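PDB 5ZHF: D-alanyl-D-alanine carboxypeptidase from Enterococcus faecalis V583, which cleaves the C-terminal D-alanine from peptidoglycan-derived pentapeptides as a zinc-dependent D,D-carboxypeptidase of the M15B family associated with vancomycin resistance. Local coordinates for residues D87-P91 with H154-V160; Q103-M107 with V132-S138; A128-V132 with G186-W192. All coordinates share one frame; numbering follows the deposited sequence.

Contact 1. Residues D87-P91 with H154-V160; sequences DGVYP and HSTGNEV
The hydroxyl of Ser-155 works here as a polar joint between two loops: Tyr-90 N donates to Ser-155 OG at 2.9 Å with an N-H...O angle of 152°, and a water lies 2.7 Å from the same Ser-155 OG. That water also donates to Gly-88 O and, at 3.2 Å, to Glu-159 OE1, so it ties the turn after one helix to the start of another. Gly-88, with positive phi, is the C-prime residue of a Schellman motif that ends helix 74-86, while Thr-156 and Glu-159 form a capping box that begins helix 157-167: Thr-156 N reaches Glu-159 OE1 from above the carboxylate plane, and Glu-159 N donates back to Thr-156 OG1. OE1 therefore serves the cap and the water together. Next to this polar seam, His-154 CB rests 3.5 Å from Tyr-90 CD1, and His-154 CG lies over one face of the Tyr-90 ring, toward its rim; the two rings meet obliquely, planes 43° apart. Ser-155 OG lies at the edge of the Tyr-90 ring. Val-89 CG1, placed anti to its own N (chi1 171°), meets Val-160 CG2 at 3.8 Å, and Val-160 CG1 turns to Pro-91 CB. Asp-151 holds His-154 ND1 and Ser-155 N. The contact thus joins the link between helix 74-86 and strand 91-95 to the first turn of helix 157-167, with Val-160 and Pro-91 both packed on Ile-148 of strand 145-150.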
loop_
_atom_site.group_PDB
_atom_site.type_symbol
_atom_site.label_atom_id
_atom_site.label_comp_id
_atom_site.label_asym_id
_atom_site.label_seq_id
_atom_site.Cartn_x
_atom_site.Cartn_y
_atom_site.Cartn_z
ATOM N N ASP A 87 -4.928 21.544 -0.235
ATOM C CA ASP A 87 -4.154 21.859 0.951
ATOM C C ASP A 87 -2.682 22.208 0.671
ATOM O O ASP A 87 -1.892 22.295 1.590
ATOM C CB ASP A 87 -4.209 20.705 1.960
ATOM C CG ASP A 87 -5.524 20.616 2.694
ATOM O OD1 ASP A 87 -6.201 21.646 2.868
ATOM O OD2 ASP A 87 -5.856 19.491 3.139
ATOM N N GLY A 88 -2.334 22.388 -0.594
ATOM C CA GLY A 88 -0.939 22.657 -0.975
ATOM C C GLY A 88 0.006 21.474 -0.840
ATOM O O GLY A 88 1.233 21.649 -0.731
ATOM N N VAL A 89 -0.542 20.256 -0.878
ATOM C CA VAL A 89 0.241 19.039 -0.734
ATOM C C VAL A 89 0.159 18.308 -2.075
ATOM O O VAL A 89 -0.929 18.095 -2.596
ATOM C CB VAL A 89 -0.315 18.176 0.425
ATOM C CG1 VAL A 89 0.350 16.816 0.434
ATOM C CG2 VAL A 89 -0.099 18.886 1.752
ATOM N N TYR A 90 1.307 17.977 -2.679
ATOM C CA TYR A 90 1.345 17.508 -4.069
ATOM C C TYR A 90 1.893 16.082 -4.197
ATOM O O TYR A 90 3.111 15.875 -4.250
ATOM C CB TYR A 90 2.176 18.502 -4.912
ATOM C CG TYR A 90 1.407 19.776 -5.084
ATOM C CD1 TYR A 90 1.464 20.769 -4.109
ATOM C CD2 TYR A 90 0.560 19.952 -6.168
ATOM C CE1 TYR A 90 0.730 21.930 -4.240
ATOM C CE2 TYR A 90 -0.190 21.107 -6.304
ATOM C CZ TYR A 90 -0.106 22.078 -5.336
ATOM O OH TYR A 90 -0.851 23.236 -5.488
ATOM N N PRO A 91 1.000 15.072 -4.177
ATOM C CA PRO A 91 1.471 13.696 -4.237
ATOM C C PRO A 91 1.563 13.142 -5.653
ATOM O O PRO A 91 1.037 13.731 -6.598
ATOM C CB PRO A 91 0.406 12.912 -3.427
ATOM C CG PRO A 91 -0.807 13.788 -3.455
ATOM C CD PRO A 91 -0.445 15.156 -3.913
ATOM N N HIS A 154 7.182 20.634 -5.104
ATOM C CA HIS A 154 6.243 21.426 -4.283
ATOM C C HIS A 154 6.120 20.908 -2.863
ATOM O O HIS A 154 5.868 21.696 -1.954
ATOM C CB HIS A 154 4.850 21.485 -4.894
ATOM C CG HIS A 154 4.820 22.071 -6.259
ATOM N ND1 HIS A 154 4.690 21.299 -7.395
ATOM C CD2 HIS A 154 4.917 23.355 -6.680
ATOM C CE1 HIS A 154 4.708 22.085 -8.458
ATOM N NE2 HIS A 154 4.839 23.338 -8.050
ATOM N N SER A 155 6.285 19.595 -2.675
ATOM C CA SER A 155 6.170 18.967 -1.370
ATOM C C SER A 155 7.321 17.994 -1.132
ATOM O O SER A 155 7.835 17.392 -2.090
ATOM C CB SER A 155 4.826 18.213 -1.290
ATOM O OG SER A 155 3.711 19.087 -1.515
ATOM N N THR A 156 7.702 17.827 0.133
ATOM C CA THR A 156 8.628 16.791 0.567
ATOM C C THR A 156 7.857 15.510 0.889
ATOM O O THR A 156 6.645 15.565 1.140
ATOM C CB THR A 156 9.344 17.159 1.869
ATOM O OG1 THR A 156 8.375 17.371 2.911
ATOM C CG2 THR A 156 10.198 18.418 1.689
ATOM N N GLY A 157 8.580 14.391 0.932
ATOM C CA GLY A 157 8.018 13.090 1.337
ATOM C C GLY A 157 7.270 13.169 2.651
ATOM O O GLY A 157 6.111 12.749 2.741
ATOM N N ASN A 158 7.914 13.754 3.660
ATOM C CA ASN A 158 7.330 13.824 5.001
ATOM C C ASN A 158 6.064 14.664 5.084
ATOM O O ASN A 158 5.164 14.343 5.857
ATOM C CB ASN A 158 8.372 14.287 6.021
ATOM C CG ASN A 158 9.437 13.230 6.266
ATOM O OD1 ASN A 158 9.138 12.033 6.346
ATOM N ND2 ASN A 158 10.685 13.659 6.366
ATOM N N GLU A 159 5.965 15.707 4.264
ATOM C CA GLU A 159 4.738 16.505 4.167
ATOM C C GLU A 159 3.561 15.682 3.603
ATOM O O GLU A 159 2.442 15.734 4.116
ATOM C CB GLU A 159 4.959 17.746 3.291
ATOM C CG GLU A 159 5.785 18.803 4.012
ATOM C CD GLU A 159 6.314 19.925 3.134
ATOM O OE1 GLU A 159 6.404 19.805 1.903
ATOM O OE2 GLU A 159 6.674 20.961 3.725
ATOM N N VAL A 160 3.838 14.956 2.531
ATOM C CA VAL A 160 2.841 14.071 1.919
ATOM C C VAL A 160 2.469 12.928 2.869
ATOM O O VAL A 160 1.284 12.636 3.020
ATOM C CB VAL A 160 3.346 13.533 0.563
ATOM C CG1 VAL A 160 2.474 12.381 0.059
ATOM C CG2 VAL A 160 3.386 14.679 -0.430
HETATM O O HOH W 1 3.502 20.531 0.722
#

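Contact 2. Residues Q103-M107 with V132-S138; sequences QQEIM and VAVPGTS
Gln-103 NE2 is gripped by two acceptors: Ala-133 O at 2.9 Å, and a water at 3.2 Å that is also hydrogen-bonded to Ser-138 OG. The bond to Ala-133 is almost straight, 178° at the hydrogen, and lies in the amide plane of Gln-103, though it meets the carbonyl from 25° outside the carbonyl's own plane. A bend at chi2 (63°) swings the amide off the helix and across the loop, where Ser-138 CB packs 3.5 Å from Gln-103 CD. At the other end of the amide, Gln-103 OE1 accepts from Arg-98, which helps fix which way round the group lies; Ser-138 OG is held by His-140 N. Val-132 CG1 fits against the helix, 3.6 Å from Met-107 CA and also touching Ile-106 CG2. Met-107, present as selenomethionine, stretches out alongside Val-134, its CE pressed tightly on Val-134 CG1 at 3.3 Å, while the Gln-104 side chain crosses Pro-135 at a slant, OE1 touching CG, and its NE2 bonds to Asp-108. The loop closes in a type II turn from Val-134 to Thr-137, with Gly-136 at the position of positive phi and Val-134 O taking both the N-H and the hydroxyl of Thr-137. Gln-103, Val-132, Ala-133 and Ser-138 all belong to substrate-binding positions, so this amide-to-carbonyl link probably sets the relative placement of helix and loop in the unbound pocket.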
loop_
_atom_site.group_PDB
_atom_site.type_symbol
_atom_site.label_atom_id
_atom_site.label_comp_id
_atom_site.label_asym_id
_atom_site.label_seq_id
_atom_site.Cartn_x
_atom_site.Cartn_y
_atom_site.Cartn_z
ATOM N N GLN A 103 6.499 -7.751 -9.276
ATOM C CA GLN A 103 6.647 -7.974 -7.842
ATOM C C GLN A 103 7.928 -8.762 -7.536
ATOM O O GLN A 103 8.664 -8.395 -6.614
ATOM C CB GLN A 103 5.430 -8.695 -7.247
ATOM C CG GLN A 103 5.413 -8.760 -5.730
ATOM C CD GLN A 103 5.342 -7.405 -5.032
ATOM O OE1 GLN A 103 4.884 -6.417 -5.601
ATOM N NE2 GLN A 103 5.783 -7.366 -3.773
ATOM N N GLN A 104 8.171 -9.824 -8.309
ATOM C CA GLN A 104 9.409 -10.620 -8.176
ATOM C C GLN A 104 10.649 -9.738 -8.357
ATOM O O GLN A 104 11.606 -9.837 -7.596
ATOM C CB GLN A 104 9.445 -11.763 -9.210
ATOM C CG GLN A 104 10.614 -12.723 -9.020
ATOM C CD GLN A 104 10.431 -13.565 -7.788
ATOM O OE1 GLN A 104 9.534 -14.404 -7.746
ATOM N NE2 GLN A 104 11.230 -13.305 -6.753
ATOM N N GLU A 105 10.631 -8.877 -9.363
ATOM C CA GLU A 105 11.778 -8.012 -9.651
ATOM C C GLU A 105 12.040 -7.005 -8.527
ATOM O O GLU A 105 13.198 -6.759 -8.159
ATOM C CB GLU A 105 11.579 -7.286 -10.986
ATOM C CG GLU A 105 11.632 -8.231 -12.175
ATOM C CD GLU A 105 11.264 -7.592 -13.502
ATOM O OE1 GLU A 105 11.090 -6.356 -13.560
ATOM O OE2 GLU A 105 11.161 -8.344 -14.497
ATOM N N ILE A 106 10.974 -6.440 -8.010
ATOM C CA ILE A 106 11.100 -5.516 -6.921
ATOM C C ILE A 106 11.630 -6.248 -5.701
ATOM O O ILE A 106 12.466 -5.748 -5.039
ATOM C CB ILE A 106 9.788 -4.777 -6.643
ATOM C CG1 ILE A 106 9.488 -3.887 -7.818
ATOM C CG2 ILE A 106 9.883 -3.969 -5.367
ATOM C CD1 ILE A 106 8.211 -3.119 -7.703
HETATM N N MSE A 107 11.140 -7.460 -5.449
HETATM C CA MSE A 107 11.603 -8.249 -4.314
HETATM C C MSE A 107 13.064 -8.616 -4.433
HETATM O O MSE A 107 13.803 -8.548 -3.427
HETATM C CB MSE A 107 10.773 -9.524 -4.216
HETATM C CG MSE A 107 11.208 -10.368 -3.024
HETATM SE SE MSE A 107 10.097 -11.993 -2.928
HETATM C CE MSE A 107 10.918 -12.791 -1.325
ATOM N N VAL A 132 9.026 -6.004 1.156
ATOM C CA VAL A 132 8.463 -6.328 -0.154
ATOM C C VAL A 132 7.934 -7.748 -0.073
ATOM O O VAL A 132 8.671 -8.669 0.275
ATOM C CB VAL A 132 9.521 -6.254 -1.273
ATOM C CG1 VAL A 132 8.897 -6.548 -2.642
ATOM C CG2 VAL A 132 10.217 -4.887 -1.295
ATOM N N ALA A 133 6.672 -7.923 -0.440
ATOM C CA ALA A 133 6.001 -9.208 -0.304
ATOM C C ALA A 133 6.426 -10.186 -1.402
ATOM O O ALA A 133 6.783 -9.767 -2.521
ATOM C CB ALA A 133 4.501 -8.984 -0.317
ATOM N N VAL A 134 6.398 -11.490 -1.107
ATOM C CA VAL A 134 6.692 -12.477 -2.151
ATOM C C VAL A 134 5.561 -12.407 -3.166
ATOM O O VAL A 134 4.410 -12.144 -2.787
ATOM C CB VAL A 134 6.902 -13.943 -1.639
ATOM C CG1 VAL A 134 7.966 -14.006 -0.540
ATOM C CG2 VAL A 134 5.612 -14.592 -1.183
ATOM N N PRO A 135 5.867 -12.640 -4.447
ATOM C CA PRO A 135 4.772 -12.598 -5.416
ATOM C C PRO A 135 3.588 -13.482 -5.029
ATOM O O PRO A 135 3.755 -14.598 -4.515
ATOM C CB PRO A 135 5.437 -13.065 -6.715
ATOM C CG PRO A 135 6.858 -12.681 -6.543
ATOM C CD PRO A 135 7.147 -12.956 -5.107
ATOM N N GLY A 136 2.396 -12.937 -5.235
ATOM C CA GLY A 136 1.151 -13.554 -4.799
ATOM C C GLY A 136 0.637 -13.077 -3.469
ATOM O O GLY A 136 -0.504 -13.373 -3.128
ATOM N N THR A 137 1.459 -12.347 -2.698
ATOM C CA THR A 137 1.068 -11.876 -1.390
ATOM C C THR A 137 1.176 -10.364 -1.245
ATOM O O THR A 137 1.077 -9.873 -0.133
ATOM C CB THR A 137 1.904 -12.550 -0.273
ATOM O OG1 THR A 137 3.284 -12.160 -0.364
ATOM C CG2 THR A 137 1.814 -14.053 -0.394
ATOM N N SER A 138 1.325 -9.629 -2.364
ATOM C CA SER A 138 1.364 -8.165 -2.318
ATOM C C SER A 138 -0.008 -7.595 -2.602
ATOM O O SER A 138 -0.650 -7.993 -3.566
ATOM C CB SER A 138 2.292 -7.595 -3.390
ATOM O OG SER A 138 2.267 -6.173 -3.310
HETATM O O HOH W 2 4.789 -5.411 -1.418
#

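Contact 3. Residues A128-V132 with G186-W192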
loop_
_atom_site.group_PDB
_atom_site.type_symbol
_atom_site.label_atom_id
_atom_site.label_comp_id
_atom_site.label_asym_id
_atom_site.label_seq_id
_atom_site.Cartn_x
_atom_site.Cartn_y
_atom_site.Cartn_z
ATOM N N ALA A 128 14.335 -8.880 3.410
ATOM C CA ALA A 128 13.618 -8.190 2.331
ATOM C C ALA A 128 12.098 -8.311 2.459
ATOM O O ALA A 128 11.378 -7.381 2.093
ATOM C CB ALA A 128 14.052 -8.718 0.978
ATOM N N GLU A 129 11.634 -9.449 2.972
ATOM C CA GLU A 129 10.199 -9.731 3.098
ATOM C C GLU A 129 9.476 -8.796 4.091
ATOM O O GLU A 129 8.267 -8.596 3.975
ATOM C CB GLU A 129 9.992 -11.205 3.474
ATOM C CG GLU A 129 8.596 -11.746 3.229
ATOM C CD GLU A 129 8.546 -13.263 3.078
ATOM O OE1 GLU A 129 9.611 -13.924 3.091
ATOM O OE2 GLU A 129 7.429 -13.802 2.926
ATOM N N THR A 130 10.210 -8.203 5.034
ATOM C CA THR A 130 9.643 -7.192 5.939
ATOM C C THR A 130 9.306 -5.890 5.212
ATOM O O THR A 130 8.654 -5.029 5.804
ATOM C CB THR A 130 10.563 -6.853 7.142
ATOM O OG1 THR A 130 11.776 -6.223 6.684
ATOM C CG2 THR A 130 10.903 -8.101 7.945
ATOM N N TRP A 131 9.769 -5.749 3.958
ATOM C CA TRP A 131 9.496 -4.600 3.090
ATOM C C TRP A 131 8.705 -4.900 1.827
ATOM O O TRP A 131 7.834 -4.119 1.446
ATOM C CB TRP A 131 10.819 -3.952 2.651
ATOM C CG TRP A 131 11.646 -3.424 3.789
ATOM C CD1 TRP A 131 12.746 -4.018 4.328
ATOM C CD2 TRP A 131 11.449 -2.205 4.520
ATOM N NE1 TRP A 131 13.248 -3.247 5.351
ATOM C CE2 TRP A 131 12.466 -2.136 5.496
ATOM C CE3 TRP A 131 10.495 -1.175 4.462
ATOM C CZ2 TRP A 131 12.582 -1.055 6.389
ATOM C CZ3 TRP A 131 10.597 -0.114 5.355
ATOM C CH2 TRP A 131 11.642 -0.068 6.309
ATOM N N VAL A 132 9.026 -6.004 1.156
ATOM C CA VAL A 132 8.463 -6.328 -0.154
ATOM C C VAL A 132 7.934 -7.748 -0.073
ATOM O O VAL A 132 8.671 -8.669 0.275
ATOM C CB VAL A 132 9.521 -6.254 -1.273
ATOM C CG1 VAL A 132 8.897 -6.548 -2.642
ATOM C CG2 VAL A 132 10.217 -4.887 -1.295
ATOM N N GLY A 186 3.423 -7.914 9.986
ATOM C CA GLY A 186 4.647 -8.484 9.474
ATOM C C GLY A 186 5.442 -7.579 8.551
ATOM O O GLY A 186 6.389 -8.034 7.906
ATOM N N VAL A 187 5.096 -6.291 8.510
ATOM C CA VAL A 187 5.691 -5.370 7.553
ATOM C C VAL A 187 6.203 -4.144 8.294
ATOM O O VAL A 187 5.553 -3.636 9.210
ATOM C CB VAL A 187 4.647 -4.986 6.464
ATOM C CG1 VAL A 187 5.254 -4.030 5.439
ATOM C CG2 VAL A 187 4.117 -6.248 5.778
ATOM N N SER A 188 7.371 -3.659 7.869
ATOM C CA SER A 188 7.989 -2.468 8.431
ATOM C C SER A 188 7.180 -1.205 8.113
ATOM O O SER A 188 6.237 -1.224 7.321
ATOM C CB SER A 188 9.412 -2.309 7.883
ATOM O OG SER A 188 10.184 -3.491 8.094
ATOM N N ASN A 189 7.561 -0.106 8.749
ATOM C CA ASN A 189 6.895 1.180 8.554
ATOM C C ASN A 189 7.073 1.646 7.106
ATOM O O ASN A 189 8.182 1.978 6.695
ATOM C CB ASN A 189 7.479 2.202 9.548
ATOM C CG ASN A 189 6.933 3.603 9.355
ATOM O OD1 ASN A 189 5.818 3.793 8.913
ATOM N ND2 ASN A 189 7.729 4.602 9.730
ATOM N N GLU A 190 5.985 1.629 6.334
ATOM C CA GLU A 190 5.981 2.054 4.942
ATOM C C GLU A 190 4.973 3.195 4.781
ATOM O O GLU A 190 3.831 2.987 4.375
ATOM C CB GLU A 190 5.638 0.866 4.028
ATOM C CG GLU A 190 6.704 -0.218 4.133
ATOM C CD GLU A 190 6.541 -1.324 3.127
ATOM O OE1 GLU A 190 5.411 -1.579 2.660
ATOM O OE2 GLU A 190 7.558 -1.960 2.835
ATOM N N PRO A 191 5.383 4.436 5.134
ATOM C CA PRO A 191 4.422 5.547 5.198
ATOM C C PRO A 191 3.871 6.003 3.848
ATOM O O PRO A 191 2.994 6.859 3.804
ATOM C CB PRO A 191 5.231 6.677 5.867
ATOM C CG PRO A 191 6.643 6.344 5.567
ATOM C CD PRO A 191 6.720 4.850 5.622
ATOM N N TRP A 192 4.415 5.428 2.764
ATOM C CA TRP A 192 3.926 5.603 1.391
ATOM C C TRP A 192 2.789 4.656 0.978
ATOM O O TRP A 192 2.096 4.953 0.007
ATOM C CB TRP A 192 5.083 5.404 0.393
ATOM C CG TRP A 192 5.839 4.160 0.607
ATOM C CD1 TRP A 192 5.556 2.919 0.114
ATOM C CD2 TRP A 192 7.026 3.999 1.408
ATOM N NE1 TRP A 192 6.469 2.018 0.555
ATOM C CE2 TRP A 192 7.384 2.646 1.353
ATOM C CE3 TRP A 192 7.806 4.869 2.170
ATOM C CZ2 TRP A 192 8.513 2.140 2.013
ATOM C CZ3 TRP A 192 8.920 4.361 2.837
ATOM C CH2 TRP A 192 9.267 3.020 2.739
#
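The indole of Trp-131 carries Ser-188 CB on one face, 3.5 Å from the centroid of its six-membered ring and only 9° off the normal, a CH-pi contact. At its edge, near the ring plane, come Asn-189 O, 3.5 Å from Trp-131 CZ3, and the carboxylate of Glu-190, whose plane is turned 26° from that of the indole. Trp-192 approaches the same rim obliquely. Trp-131 binds substrate, and the contact sets it beside Glu-190, the inferred proton donor/acceptor of the active site, whose chain runs out extended beyond CG, bringing OE2 to 2.6 Å from Trp-131 O and to 3.4 Å from Trp-131 CE3. One step back along the chain, Thr-130 O takes two bonds from a single residue. Ser-188 N comes in almost straight, at 2.8 Å, whereas Ser-188 OG, with chi1 near -54° holding it beside its own N, donates at 3.2 Å from well above the carbonyl plane. Val-187 adds a CA-H...O contact to this oxygen, and its CG1 lies close by too. Trp-131 NE1 is taken by Tyr-114 OH, which keeps the indole joined to helix 100-116. The contact therefore brings the loop leaving helix 121-128 against the loop between helix 182-185 and strand 193-196, while Trp-192 packs on Asp-147 and Asn-149 of strand 145-150 and on Tyr-161 of helix 157-167.

In the fold
Contacts 2 and 3 both contribute to the substrate site: they share Val-132, touch where Val-134 CG1 meets Glu-129 OE2 at 3.5 Å, and have centres about 11 Å apart. The zinc ion, bound by His-140, Asp-147 and His-193, is about 6 Å from the Ser-138 side chain of contact 2 and about 4 Å from that of Trp-192 in contact 3. Contact 1 is packing away from the site. Its centre lies about 28 Å from that of contact 2, across the centre of the chain, and the side chain of Val-160 is about 13 Å from the zinc. Contacts 1 and 3 come within about 6 Å at their nearest atoms without touching.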